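Long-range contacts in ABC transporter substrate-binding protein-branched chain amino acid transport (Streptococcus pneumoniae, PDB 4GNR), which binds isoleucine and probably delivers branched-chain amino acids to an ABC transporter for uptake into the cell: residues F12-S17 / T25-G30; V76-G81 / G99-S104; A187-M192 / N214-M219; I248-G253 / Y336-N341; A286-H291 / K314-V319. One frame throughout, in Å; residues are numbered along the deposited sequence.

Contact 1. Residues F12-S17 / T25-G30; sequences FNFEES and TAEQKG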
# COMPACT_ATOMS: atom_id res chain seq x y z
N PHE A 12 -3.63 12.62 -10.71
CA PHE A 12 -3.22 11.95 -9.49
C PHE A 12 -4.29 12.31 -8.43
O PHE A 12 -4.67 13.49 -8.31
CB PHE A 12 -1.87 12.35 -8.93
CG PHE A 12 -0.65 12.10 -9.79
CD1 PHE A 12 -0.66 11.29 -10.91
CD2 PHE A 12 0.56 12.65 -9.38
CE1 PHE A 12 0.50 11.08 -11.63
CE2 PHE A 12 1.73 12.41 -10.07
CZ PHE A 12 1.70 11.64 -11.22
N ASN A 13 -4.71 11.32 -7.65
CA ASN A 13 -5.67 11.52 -6.55
C ASN A 13 -5.03 10.83 -5.34
O ASN A 13 -5.23 9.64 -5.13
CB ASN A 13 -7.01 10.90 -6.91
CG ASN A 13 -8.07 11.10 -5.84
OD1 ASN A 13 -7.78 11.55 -4.74
ND2 ASN A 13 -9.32 10.76 -6.17
N PHE A 14 -4.21 11.58 -4.60
CA PHE A 14 -3.42 10.98 -3.53
C PHE A 14 -3.63 11.64 -2.18
O PHE A 14 -3.90 12.84 -2.07
CB PHE A 14 -1.90 11.03 -3.86
CG PHE A 14 -1.46 10.14 -5.00
CD1 PHE A 14 -1.76 8.77 -5.02
CD2 PHE A 14 -0.61 10.64 -5.99
CE1 PHE A 14 -1.27 7.95 -6.05
CE2 PHE A 14 -0.13 9.82 -6.99
CZ PHE A 14 -0.45 8.48 -7.03
N GLU A 15 -3.40 10.83 -1.15
CA GLU A 15 -3.46 11.22 0.27
C GLU A 15 -2.13 11.96 0.57
O GLU A 15 -1.18 11.38 1.10
CB GLU A 15 -3.58 9.99 1.14
CG GLU A 15 -4.86 9.12 0.96
CD GLU A 15 -4.88 8.09 -0.17
OE1 GLU A 15 -4.23 8.28 -1.21
OE2 GLU A 15 -5.62 7.09 -0.01
N GLU A 16 -2.06 13.23 0.18
CA GLU A 16 -0.84 14.04 0.30
C GLU A 16 -0.74 14.78 1.63
O GLU A 16 0.33 15.26 1.99
CB GLU A 16 -0.67 14.95 -0.93
CG GLU A 16 -0.48 14.14 -2.20
CD GLU A 16 -0.61 14.90 -3.50
OE1 GLU A 16 -0.91 16.11 -3.51
OE2 GLU A 16 -0.44 14.21 -4.56
N SER A 17 -1.87 14.92 2.31
CA SER A 17 -1.95 15.52 3.65
C SER A 17 -2.96 14.67 4.43
O SER A 17 -3.68 13.86 3.86
CB SER A 17 -2.38 16.98 3.60
OG SER A 17 -3.68 17.12 3.10
N THR A 25 1.93 10.58 -0.22
CA THR A 25 3.11 11.37 -0.60
C THR A 25 4.17 10.47 -1.28
O THR A 25 4.79 10.86 -2.27
CB THR A 25 3.70 12.09 0.62
OG1 THR A 25 2.71 13.01 1.12
CG2 THR A 25 4.98 12.83 0.27
N ALA A 26 4.35 9.26 -0.74
CA ALA A 26 5.28 8.31 -1.36
C ALA A 26 4.81 8.02 -2.80
O ALA A 26 5.61 7.94 -3.73
CB ALA A 26 5.34 7.02 -0.57
N GLU A 27 3.51 7.82 -2.97
CA GLU A 27 2.95 7.51 -4.29
C GLU A 27 3.08 8.69 -5.24
O GLU A 27 3.41 8.52 -6.41
CB GLU A 27 1.53 6.97 -4.18
CG GLU A 27 1.55 5.66 -3.42
CD GLU A 27 0.30 4.84 -3.47
OE1 GLU A 27 -0.65 5.05 -4.22
OE2 GLU A 27 0.34 3.82 -2.65
N GLN A 28 2.83 9.90 -4.73
CA GLN A 28 3.01 11.11 -5.52
C GLN A 28 4.46 11.16 -6.06
O GLN A 28 4.70 11.43 -7.24
CB GLN A 28 2.71 12.33 -4.64
CG GLN A 28 2.95 13.67 -5.31
CD GLN A 28 2.88 14.80 -4.27
OE1 GLN A 28 3.31 14.65 -3.12
NE2 GLN A 28 2.34 15.92 -4.68
N LYS A 29 5.42 10.92 -5.17
CA LYS A 29 6.84 10.98 -5.57
C LYS A 29 7.18 9.89 -6.58
O LYS A 29 7.90 10.16 -7.56
CB LYS A 29 7.76 10.91 -4.35
CG LYS A 29 7.74 12.20 -3.52
CD LYS A 29 8.59 12.12 -2.26
CE LYS A 29 8.43 13.34 -1.37
NZ LYS A 29 9.05 13.15 -0.03
N GLY A 30 6.74 8.66 -6.34
CA GLY A 30 7.05 7.59 -7.29
C GLY A 30 6.38 7.82 -8.66
O GLY A 30 7.00 7.61 -9.71
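F14 lays one ring face against the helix of 25-30. E27 CB stands 3.9 Å from the centroid of the F14 ring, a CH-pi contact over the face, and the backbone N of Q28 lies over the rim of that same face. With CG anti to the carbonyl carbon and an extended chain beyond, E27 runs across the ring at about a right angle. E27 OE1 comes to 3.5 Å from F14 CE1, the carboxylate plane being nearly perpendicular to the ring, while E27 OE2 is hydrogen-bonded to S106 of the isoleucine pocket. Q28, next in the helix, has CG anti to its own N (chi1 176°) and reaches over the E16 carboxylate. The two flat groups stack with planes 20° apart; E16 OE2 is 3.3 Å from Q28 NE2, at an angle too poor for a hydrogen bond, and NE2 instead bonds to D53. E16 OE2 also lies in the plane of the F14 ring, at its edge. F12 touches more lightly, its CE2 4.2 Å from Q28 O. T25 OG1 sits 3.4 Å from E16 O but bonds back to A21 O. Strand and helix axes run nearly antiparallel (156°), 8.7 Å apart; they are the first strand and the helix of the beta-alpha-beta unit 7-14, 21-40, 48-55 of a periplasmic-binding-protein fold.

Contact 2. Residues V76-G81 / G99-S104; sequences VSAVVG and GVPLIS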
# COMPACT_ATOMS: atom_id res chain seq x y z
N VAL A 76 -9.32 14.58 -17.45
CA VAL A 76 -8.17 13.68 -17.57
C VAL A 76 -8.59 12.35 -18.22
O VAL A 76 -9.75 11.93 -18.19
CB VAL A 76 -7.46 13.40 -16.20
CG1 VAL A 76 -7.06 14.70 -15.54
CG2 VAL A 76 -8.32 12.55 -15.28
N SER A 77 -7.60 11.66 -18.77
CA SER A 77 -7.84 10.38 -19.47
C SER A 77 -7.68 9.14 -18.61
O SER A 77 -8.14 8.06 -19.01
CB SER A 77 -6.92 10.27 -20.68
OG SER A 77 -7.22 11.28 -21.63
N ALA A 78 -7.03 9.29 -17.45
CA ALA A 78 -6.81 8.20 -16.50
C ALA A 78 -6.49 8.83 -15.15
O ALA A 78 -6.00 9.97 -15.12
CB ALA A 78 -5.65 7.32 -16.94
N VAL A 79 -6.74 8.10 -14.07
CA VAL A 79 -6.44 8.57 -12.72
C VAL A 79 -5.56 7.51 -12.02
O VAL A 79 -5.85 6.32 -12.10
CB VAL A 79 -7.72 8.79 -11.90
CG1 VAL A 79 -7.40 9.19 -10.45
CG2 VAL A 79 -8.62 9.85 -12.55
N VAL A 80 -4.51 8.00 -11.36
CA VAL A 80 -3.63 7.17 -10.51
C VAL A 80 -3.90 7.60 -9.06
O VAL A 80 -3.83 8.79 -8.74
CB VAL A 80 -2.16 7.31 -10.88
CG1 VAL A 80 -1.32 6.34 -10.06
CG2 VAL A 80 -1.94 7.07 -12.37
N GLY A 81 -4.14 6.61 -8.20
CA GLY A 81 -4.55 6.86 -6.83
C GLY A 81 -6.08 6.84 -6.75
O GLY A 81 -6.75 6.99 -7.77
N GLY A 99 -16.32 7.17 -17.58
CA GLY A 99 -15.62 6.19 -18.42
C GLY A 99 -14.10 6.37 -18.41
O GLY A 99 -13.43 6.14 -19.43
N VAL A 100 -13.55 6.75 -17.24
CA VAL A 100 -12.12 6.97 -17.07
C VAL A 100 -11.54 5.88 -16.16
O VAL A 100 -12.01 5.70 -15.05
CB VAL A 100 -11.87 8.38 -16.47
CG1 VAL A 100 -10.39 8.56 -16.15
CG2 VAL A 100 -12.36 9.46 -17.42
N PRO A 101 -10.50 5.17 -16.62
CA PRO A 101 -9.92 4.16 -15.74
C PRO A 101 -9.15 4.81 -14.58
O PRO A 101 -8.45 5.80 -14.74
CB PRO A 101 -8.97 3.39 -16.68
CG PRO A 101 -8.57 4.41 -17.72
CD PRO A 101 -9.80 5.27 -17.91
N LEU A 102 -9.26 4.15 -13.43
CA LEU A 102 -8.59 4.55 -12.21
C LEU A 102 -7.79 3.35 -11.72
O LEU A 102 -8.34 2.23 -11.61
CB LEU A 102 -9.62 5.02 -11.17
CG LEU A 102 -9.05 5.58 -9.85
CD1 LEU A 102 -9.97 6.66 -9.29
CD2 LEU A 102 -8.76 4.51 -8.83
N ILE A 103 -6.50 3.57 -11.47
CA ILE A 103 -5.65 2.53 -10.94
C ILE A 103 -5.16 2.94 -9.56
O ILE A 103 -4.54 4.00 -9.39
CB ILE A 103 -4.46 2.16 -11.89
CG1 ILE A 103 -3.62 1.03 -11.28
CG2 ILE A 103 -3.60 3.37 -12.27
CD1 ILE A 103 -2.70 0.36 -12.29
N SER A 104 -5.49 2.13 -8.55
CA SER A 104 -4.91 2.30 -7.23
C SER A 104 -3.67 1.41 -7.15
O SER A 104 -3.78 0.18 -7.33
CB SER A 104 -5.82 1.89 -6.09
OG SER A 104 -5.07 1.90 -4.88
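V79 is bonded through both backbone polar atoms to the neighbouring strand: its N donates to P101 O at 2.9 Å, in the carbonyl plane, and its O accepts from I103 N at 2.9 Å with a nearly straight N-H...O angle of 165°. A third bond, G81 N to I103 O, also 2.9 Å, comes in 22° away from the carbonyl plane. Weaker CA-H...O contacts fill the gaps, the shortest from L102 CA to V79 O at 3.3 Å. V79 thus pairs with L102 and V80 with I103 in parallel register, the axes 4.8 Å apart and 14° from parallel. The two strands are the ends of a beta-alpha-beta crossover through helix 85-97, which closes in a Schellman motif at G99, within a five-stranded parallel sheet. On the face carrying V79 and L102, the side chains cross obliquely, V79 CG1 lying 3.8 Å from L102 CD1. With CG anti to the backbone N, L102 leans over G81, whose buried O meets L102 CD2 rather than a polar partner. On the other face V80 and I103 lie side by side and touch through their CG2 methyls; helix 281-297 covers them. Toward the start of both segments V100 puts CG1 3.6 Å from A78 CA and CG2 against V76 O. P101 presses CD on S77 O, another buried carbonyl without a polar partner, while its CG approaches A78 CB; P101 also touches helix 303-310.

Contact 3. Residues A187-M192 / N214-M219; sequences AALTKM and NQARGM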
# COMPACT_ATOMS: atom_id res chain seq x y z
N ALA A 187 -4.12 1.33 28.34
CA ALA A 187 -4.98 0.33 29.00
C ALA A 187 -4.88 -1.03 28.36
O ALA A 187 -4.75 -2.05 29.06
CB ALA A 187 -6.44 0.81 29.04
N ALA A 188 -4.99 -1.07 27.05
CA ALA A 188 -4.92 -2.35 26.34
C ALA A 188 -3.56 -3.00 26.51
O ALA A 188 -3.45 -4.20 26.73
CB ALA A 188 -5.25 -2.18 24.87
N LEU A 189 -2.50 -2.20 26.34
CA LEU A 189 -1.16 -2.74 26.45
C LEU A 189 -0.89 -3.28 27.86
O LEU A 189 -0.28 -4.33 28.03
CB LEU A 189 -0.14 -1.69 26.00
CG LEU A 189 -0.12 -1.40 24.50
CD1 LEU A 189 0.76 -0.20 24.22
CD2 LEU A 189 0.37 -2.62 23.71
N THR A 190 -1.36 -2.55 28.87
CA THR A 190 -1.19 -3.00 30.27
C THR A 190 -1.86 -4.35 30.46
O THR A 190 -1.34 -5.24 31.12
CB THR A 190 -1.73 -1.98 31.26
OG1 THR A 190 -0.93 -0.79 31.12
CG2 THR A 190 -1.66 -2.48 32.70
N LYS A 191 -3.06 -4.48 29.89
CA LYS A 191 -3.84 -5.73 29.94
C LYS A 191 -3.11 -6.91 29.25
O LYS A 191 -3.26 -8.06 29.68
CB LYS A 191 -5.21 -5.54 29.31
CG LYS A 191 -6.02 -6.81 29.34
CD LYS A 191 -7.36 -6.63 28.70
CE LYS A 191 -8.14 -7.91 28.77
NZ LYS A 191 -9.46 -7.71 28.15
N MET A 192 -2.43 -6.63 28.14
CA MET A 192 -1.65 -7.64 27.39
C MET A 192 -0.37 -8.11 28.06
O MET A 192 -0.06 -9.28 28.03
CB MET A 192 -1.20 -7.07 26.03
CG MET A 192 -2.33 -6.74 25.15
SD MET A 192 -1.73 -5.82 23.75
CE MET A 192 -3.35 -5.40 23.15
N ASN A 214 5.73 2.06 20.01
CA ASN A 214 6.38 2.98 20.92
C ASN A 214 6.02 2.74 22.38
O ASN A 214 6.87 2.69 23.28
CB ASN A 214 5.95 4.39 20.57
CG ASN A 214 6.60 5.39 21.45
OD1 ASN A 214 6.01 5.81 22.43
ND2 ASN A 214 7.88 5.64 21.23
N GLN A 215 4.72 2.65 22.61
CA GLN A 215 4.18 2.43 23.95
C GLN A 215 4.39 1.01 24.47
O GLN A 215 4.65 0.80 25.67
CB GLN A 215 2.73 2.85 24.00
CG GLN A 215 2.59 4.37 23.84
CD GLN A 215 1.16 4.87 23.72
OE1 GLN A 215 0.27 4.42 24.43
NE2 GLN A 215 0.96 5.87 22.84
N ALA A 216 4.30 0.02 23.59
CA ALA A 216 4.50 -1.38 23.99
C ALA A 216 5.93 -1.58 24.47
O ALA A 216 6.18 -2.09 25.57
CB ALA A 216 4.16 -2.33 22.84
N ARG A 217 6.86 -1.17 23.63
CA ARG A 217 8.28 -1.31 23.97
C ARG A 217 8.60 -0.48 25.21
O ARG A 217 9.36 -0.90 26.08
CB ARG A 217 9.09 -0.89 22.75
CG ARG A 217 8.84 -1.76 21.50
CD ARG A 217 9.63 -3.05 21.55
NE ARG A 217 9.42 -3.90 20.35
CZ ARG A 217 8.62 -4.96 20.24
NH1 ARG A 217 7.86 -5.35 21.24
NH2 ARG A 217 8.61 -5.66 19.12
N GLY A 218 7.99 0.70 25.31
CA GLY A 218 8.21 1.58 26.46
C GLY A 218 7.81 0.93 27.78
O GLY A 218 8.43 1.17 28.82
N MET A 219 6.77 0.11 27.76
CA MET A 219 6.36 -0.56 28.99
C MET A 219 6.96 -1.96 29.14
O MET A 219 6.53 -2.74 30.00
CB MET A 219 4.86 -0.55 29.22
CG MET A 219 4.11 -1.38 28.27
SD MET A 219 2.34 -1.54 28.72
CE MET A 219 1.81 0.15 28.51
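L189 and A216 mark the closest backbone approach, with CA atoms 6.3 Å apart; T190 and M219 are more widely separated. Both segments belong to helices flanking the mixed sheet of a periplasmic-binding-protein domain: 187-192 is helical throughout, whereas 214-219 includes the end of helix 206-218, where M219 is the first residue to leave helical angles. M219 N still bonds back to Q215 O. L189 touches with both branches. Its CG is anti to the carbonyl carbon (chi1 -70°), and CD1 rests 3.6 Å from Q215 CB and equally close to A216 N, while CD2 meets A216 CB at 3.9 Å. The L189 and Q215 side chains cross at about a right angle, and it is the aliphatic base of Q215 that is touched; its amide end turns elsewhere, NE2 bonding to T183 O and OE1 to Q186 and F185. On the sheet side, M192 packs on strand 145-151 and A216 on I225 of strand 225-227. M219 makes the remaining contact, beside the exposed T190. Its CG lies between the backbone N and the carbonyl carbon (chi1 69°), and a bend at chi3 folds the thioether end against the other helix. There M219 SD lies 3.8 Å from T190 N, while M219 CE touches L189 CB at 3.7 Å and packs 3.9 Å from T190 OG1, which is hydrogen-bonded to Q186 O.

Contact 4. Residues I248-G253 / Y336-N341; sequences IYFISG and YMMTMN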
# COMPACT_ATOMS: atom_id res chain seq x y z
N ILE A 248 10.31 -6.15 14.93
CA ILE A 248 9.17 -5.77 14.10
C ILE A 248 9.23 -6.57 12.79
O ILE A 248 10.30 -6.71 12.19
CB ILE A 248 9.16 -4.25 13.76
CG1 ILE A 248 9.28 -3.37 15.00
CG2 ILE A 248 7.94 -3.88 12.94
CD1 ILE A 248 8.23 -3.56 16.05
N TYR A 249 8.09 -7.08 12.36
CA TYR A 249 7.98 -7.84 11.12
C TYR A 249 6.78 -7.32 10.37
O TYR A 249 5.75 -7.06 10.99
CB TYR A 249 7.78 -9.33 11.42
CG TYR A 249 8.93 -9.92 12.20
CD1 TYR A 249 8.98 -9.79 13.59
CD2 TYR A 249 9.97 -10.57 11.56
CE1 TYR A 249 10.04 -10.27 14.32
CE2 TYR A 249 11.04 -11.09 12.28
CZ TYR A 249 11.07 -10.94 13.66
OH TYR A 249 12.13 -11.44 14.40
N PHE A 250 6.88 -7.14 9.05
CA PHE A 250 5.71 -6.67 8.30
C PHE A 250 5.81 -7.03 6.82
O PHE A 250 6.89 -7.22 6.26
CB PHE A 250 5.48 -5.15 8.46
CG PHE A 250 6.66 -4.30 8.06
CD1 PHE A 250 7.62 -3.96 9.01
CD2 PHE A 250 6.81 -3.80 6.77
CE1 PHE A 250 8.70 -3.18 8.67
CE2 PHE A 250 7.90 -3.02 6.43
CZ PHE A 250 8.84 -2.71 7.39
N ILE A 251 4.64 -7.08 6.20
CA ILE A 251 4.54 -7.39 4.79
C ILE A 251 4.87 -6.19 3.92
O ILE A 251 4.47 -5.06 4.20
CB ILE A 251 3.10 -7.85 4.44
CG1 ILE A 251 2.81 -9.15 5.18
CG2 ILE A 251 2.92 -8.01 2.94
CD1 ILE A 251 1.48 -9.74 4.92
N SER A 252 5.62 -6.45 2.84
CA SER A 252 5.95 -5.43 1.87
C SER A 252 5.86 -6.03 0.47
O SER A 252 6.00 -7.22 0.26
CB SER A 252 7.34 -4.86 2.09
OG SER A 252 7.60 -3.81 1.18
N GLY A 253 5.72 -5.18 -0.52
CA GLY A 253 5.68 -5.59 -1.93
C GLY A 253 6.91 -5.16 -2.71
O GLY A 253 6.90 -5.26 -3.92
N TYR A 336 6.91 -9.95 0.54
CA TYR A 336 8.03 -10.17 1.42
C TYR A 336 7.63 -9.91 2.85
O TYR A 336 6.78 -9.05 3.13
CB TYR A 336 9.17 -9.17 1.13
CG TYR A 336 9.63 -9.17 -0.31
CD1 TYR A 336 9.03 -8.35 -1.23
CD2 TYR A 336 10.65 -10.01 -0.75
CE1 TYR A 336 9.40 -8.33 -2.56
CE2 TYR A 336 11.04 -10.01 -2.08
CZ TYR A 336 10.41 -9.16 -2.97
OH TYR A 336 10.77 -9.10 -4.31
N MET A 337 8.18 -10.68 3.78
CA MET A 337 8.05 -10.39 5.21
C MET A 337 9.40 -9.75 5.55
O MET A 337 10.47 -10.37 5.38
CB MET A 337 7.81 -11.60 6.07
CG MET A 337 7.55 -11.20 7.52
SD MET A 337 6.01 -10.30 7.83
CE MET A 337 4.80 -11.64 7.71
N MET A 338 9.35 -8.51 6.01
CA MET A 338 10.51 -7.72 6.38
C MET A 338 10.80 -7.90 7.87
O MET A 338 9.89 -7.92 8.67
CB MET A 338 10.24 -6.22 6.12
CG MET A 338 9.66 -5.93 4.75
SD MET A 338 10.79 -6.24 3.39
CE MET A 338 11.33 -4.59 3.01
N THR A 339 12.08 -8.03 8.21
CA THR A 339 12.57 -8.10 9.59
C THR A 339 13.25 -6.75 9.88
O THR A 339 14.20 -6.37 9.19
CB THR A 339 13.63 -9.19 9.76
OG1 THR A 339 13.02 -10.47 9.54
CG2 THR A 339 14.22 -9.17 11.19
N MET A 340 12.76 -6.05 10.89
CA MET A 340 13.26 -4.74 11.27
C MET A 340 13.79 -4.69 12.70
O MET A 340 13.13 -5.15 13.64
CB MET A 340 12.14 -3.69 11.10
CG MET A 340 12.44 -2.31 11.70
SD MET A 340 11.13 -1.09 11.45
CE MET A 340 11.35 -0.69 9.72
N ASN A 341 14.98 -4.11 12.84
CA ASN A 341 15.62 -3.89 14.14
C ASN A 341 16.26 -2.50 14.09
O ASN A 341 16.84 -2.10 13.09
CB ASN A 341 16.62 -4.97 14.53
CG ASN A 341 15.93 -6.24 14.92
OD1 ASN A 341 15.17 -6.26 15.89
ND2 ASN A 341 16.20 -7.32 14.19
O HOH W 1 14.58 -9.69 14.77
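I248 pairs with M340, F250 with M338 and S252 with Y336, each through two backbone hydrogen bonds, six in all, in an antiparallel register. M338 N to F250 O is the shortest, 2.8 Å and almost straight at 176°; I248 N to M340 O is the longest, 3.3 Å. Between them lie the non-hydrogen-bonded pairs Y249-T339 and I251-M337, where Y249 CA approaches M338 O to 3.1 Å. Among the aromatic contacts, F250 places CG between its backbone N and carbonyl carbon (chi1 56°), which swings the ring over the neighbouring strand: M338 CB lies over one face, 4.0 Å from the centroid, and M340 CE meets the ring edge. On the opposite sheet face M337, bent at chi2 and chi3, brings SD to 3.4 Å from F250 C and sets CE 4.1 Å from I251 CG1. Y249 and T339 lie side by side, and a water bridges Y249 OH and N341 ND2. This is where the sheet turns from parallel to antiparallel: strand 225-227 flanks 248-252, strand 344-351 flanks 335-341, helix 126-139 covers I251 and M337, and helix 234-240 packs on I248 and M340.

Contact 5. Residues A286-H291 / K314-V319; sequences AYDSVH and KDFEGV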
# COMPACT_ATOMS: atom_id res chain seq x y z
N ALA A 286 3.49 2.84 -7.19
CA ALA A 286 2.94 3.98 -7.94
C ALA A 286 3.73 4.23 -9.24
O ALA A 286 3.15 4.58 -10.27
CB ALA A 286 2.90 5.21 -7.08
N TYR A 287 5.05 4.07 -9.16
CA TYR A 287 5.92 4.19 -10.34
C TYR A 287 5.46 3.18 -11.40
O TYR A 287 5.28 3.51 -12.59
CB TYR A 287 7.36 3.98 -9.90
CG TYR A 287 8.41 4.10 -10.97
CD1 TYR A 287 8.79 3.00 -11.71
CD2 TYR A 287 9.07 5.31 -11.19
CE1 TYR A 287 9.82 3.09 -12.65
CE2 TYR A 287 10.10 5.42 -12.12
CZ TYR A 287 10.47 4.30 -12.84
OH TYR A 287 11.50 4.33 -13.75
N ASP A 288 5.25 1.93 -10.99
CA ASP A 288 4.75 0.91 -11.91
C ASP A 288 3.35 1.26 -12.44
O ASP A 288 3.08 1.03 -13.62
CB ASP A 288 4.74 -0.48 -11.28
CG ASP A 288 6.10 -1.17 -11.31
OD1 ASP A 288 7.06 -0.64 -11.90
OD2 ASP A 288 6.16 -2.31 -10.77
N SER A 289 2.46 1.78 -11.60
CA SER A 289 1.12 2.13 -12.06
C SER A 289 1.18 3.17 -13.18
O SER A 289 0.41 3.07 -14.15
CB SER A 289 0.23 2.61 -10.93
OG SER A 289 -0.26 1.56 -10.10
N VAL A 290 2.05 4.17 -13.05
CA VAL A 290 2.18 5.16 -14.13
C VAL A 290 2.65 4.48 -15.42
O VAL A 290 2.12 4.77 -16.49
CB VAL A 290 3.09 6.32 -13.74
CG1 VAL A 290 3.46 7.17 -14.95
CG2 VAL A 290 2.44 7.16 -12.66
N HIS A 291 3.66 3.61 -15.34
CA HIS A 291 4.12 2.92 -16.55
C HIS A 291 3.02 2.05 -17.15
O HIS A 291 2.91 1.96 -18.38
CB HIS A 291 5.38 2.10 -16.27
CG HIS A 291 6.61 2.92 -16.32
ND1 HIS A 291 7.18 3.23 -17.53
CD2 HIS A 291 7.35 3.52 -15.37
CE1 HIS A 291 8.24 3.98 -17.33
NE2 HIS A 291 8.38 4.17 -16.03
N LYS A 314 -0.92 -8.49 -19.62
CA LYS A 314 -0.65 -9.80 -18.99
C LYS A 314 0.77 -10.09 -18.65
O LYS A 314 1.06 -11.02 -17.89
CB LYS A 314 -1.03 -10.92 -19.98
CG LYS A 314 -2.47 -10.93 -20.38
CD LYS A 314 -2.81 -12.03 -21.34
CE LYS A 314 -4.28 -11.95 -21.74
NZ LYS A 314 -4.68 -12.99 -22.72
N ASP A 315 1.67 -9.29 -19.21
CA ASP A 315 3.11 -9.53 -19.07
C ASP A 315 4.01 -8.29 -18.84
O ASP A 315 5.12 -8.19 -19.38
CB ASP A 315 3.57 -10.29 -20.33
CG ASP A 315 3.01 -11.71 -20.40
OD1 ASP A 315 3.42 -12.56 -19.57
OD2 ASP A 315 2.26 -12.00 -21.35
N PHE A 316 3.56 -7.36 -18.03
CA PHE A 316 4.35 -6.19 -17.73
C PHE A 316 5.42 -6.54 -16.70
O PHE A 316 5.12 -7.20 -15.72
CB PHE A 316 3.43 -5.12 -17.14
CG PHE A 316 4.13 -3.89 -16.59
CD1 PHE A 316 4.47 -2.85 -17.41
CD2 PHE A 316 4.40 -3.79 -15.24
CE1 PHE A 316 5.08 -1.73 -16.89
CE2 PHE A 316 5.01 -2.66 -14.72
CZ PHE A 316 5.35 -1.65 -15.54
N GLU A 317 6.63 -6.05 -16.91
CA GLU A 317 7.72 -6.22 -15.95
C GLU A 317 8.10 -4.83 -15.47
O GLU A 317 8.47 -3.96 -16.25
CB GLU A 317 8.90 -6.91 -16.57
CG GLU A 317 8.59 -8.37 -16.92
CD GLU A 317 8.36 -9.30 -15.71
OE1 GLU A 317 8.63 -8.90 -14.55
OE2 GLU A 317 7.96 -10.47 -15.92
N GLY A 318 8.02 -4.63 -14.16
CA GLY A 318 8.33 -3.35 -13.54
C GLY A 318 9.23 -3.48 -12.34
O GLY A 318 9.88 -4.51 -12.10
N VAL A 319 9.24 -2.41 -11.56
CA VAL A 319 10.03 -2.30 -10.35
C VAL A 319 9.62 -3.31 -9.29
O VAL A 319 10.47 -3.89 -8.59
CB VAL A 319 9.88 -0.87 -9.78
CG1 VAL A 319 10.52 -0.75 -8.40
CG2 VAL A 319 10.45 0.15 -10.76
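D288 has CG anti to its carbonyl carbon (chi1 -81°), which carries the carboxylate to the backbone N of V319; F316, with CG anti to its own N, brings its ring to D288 and H291. Helix 281-297 here packs against a two-stranded antiparallel hairpin, 316-318 with 321-323, of the periplasmic-binding-protein fold; helix and strand axes stand 9.3 Å apart at 144°. The one hydrogen bond between the segments runs from V319 N to the syn lone pair of D288 OD1, 2.8 Å long with an N-H...O angle of 155°. D288 OD2 bonds to T320 OG1, so both carboxylate oxygens grip the hairpin turn and fix the rotation of the group. G318 passes close by, its CA 3.4 Å from D288 OD1, too near for a side chain directed at the helix. Y287 sends its hydroxyl to E37 on helix 21-40, and its ring crosses the V319 side chain at about a right angle in one of the two conformers of V319. F316 offers its edge to D288 CG, in the ring plane, and the ring also lies near H291, whose CB is 3.8 Å from F316 CZ.

Overall arrangement
Contacts 1 and 2 share the parallel five-stranded sheet, where strands 7-14 and 78-80 are neighbours: their centres are 14 Å apart, and F14 packs on G81. Contact 5 joins them from the helix side, A286 and Y287 touching helix 21-40 and S289 touching V80 and I103. Contacts 3 and 4 belong to the other, mixed sheet and its helices, 21 Å apart between centres, and meet where R217 touches I248. Along the chain contacts 1, 2 and 3 follow in series, whereas contact 5 falls between the two strands of contact 4, so the chain returns to the first lobe before finishing in the second. Isoleucine lies between the two lobes, close to E27.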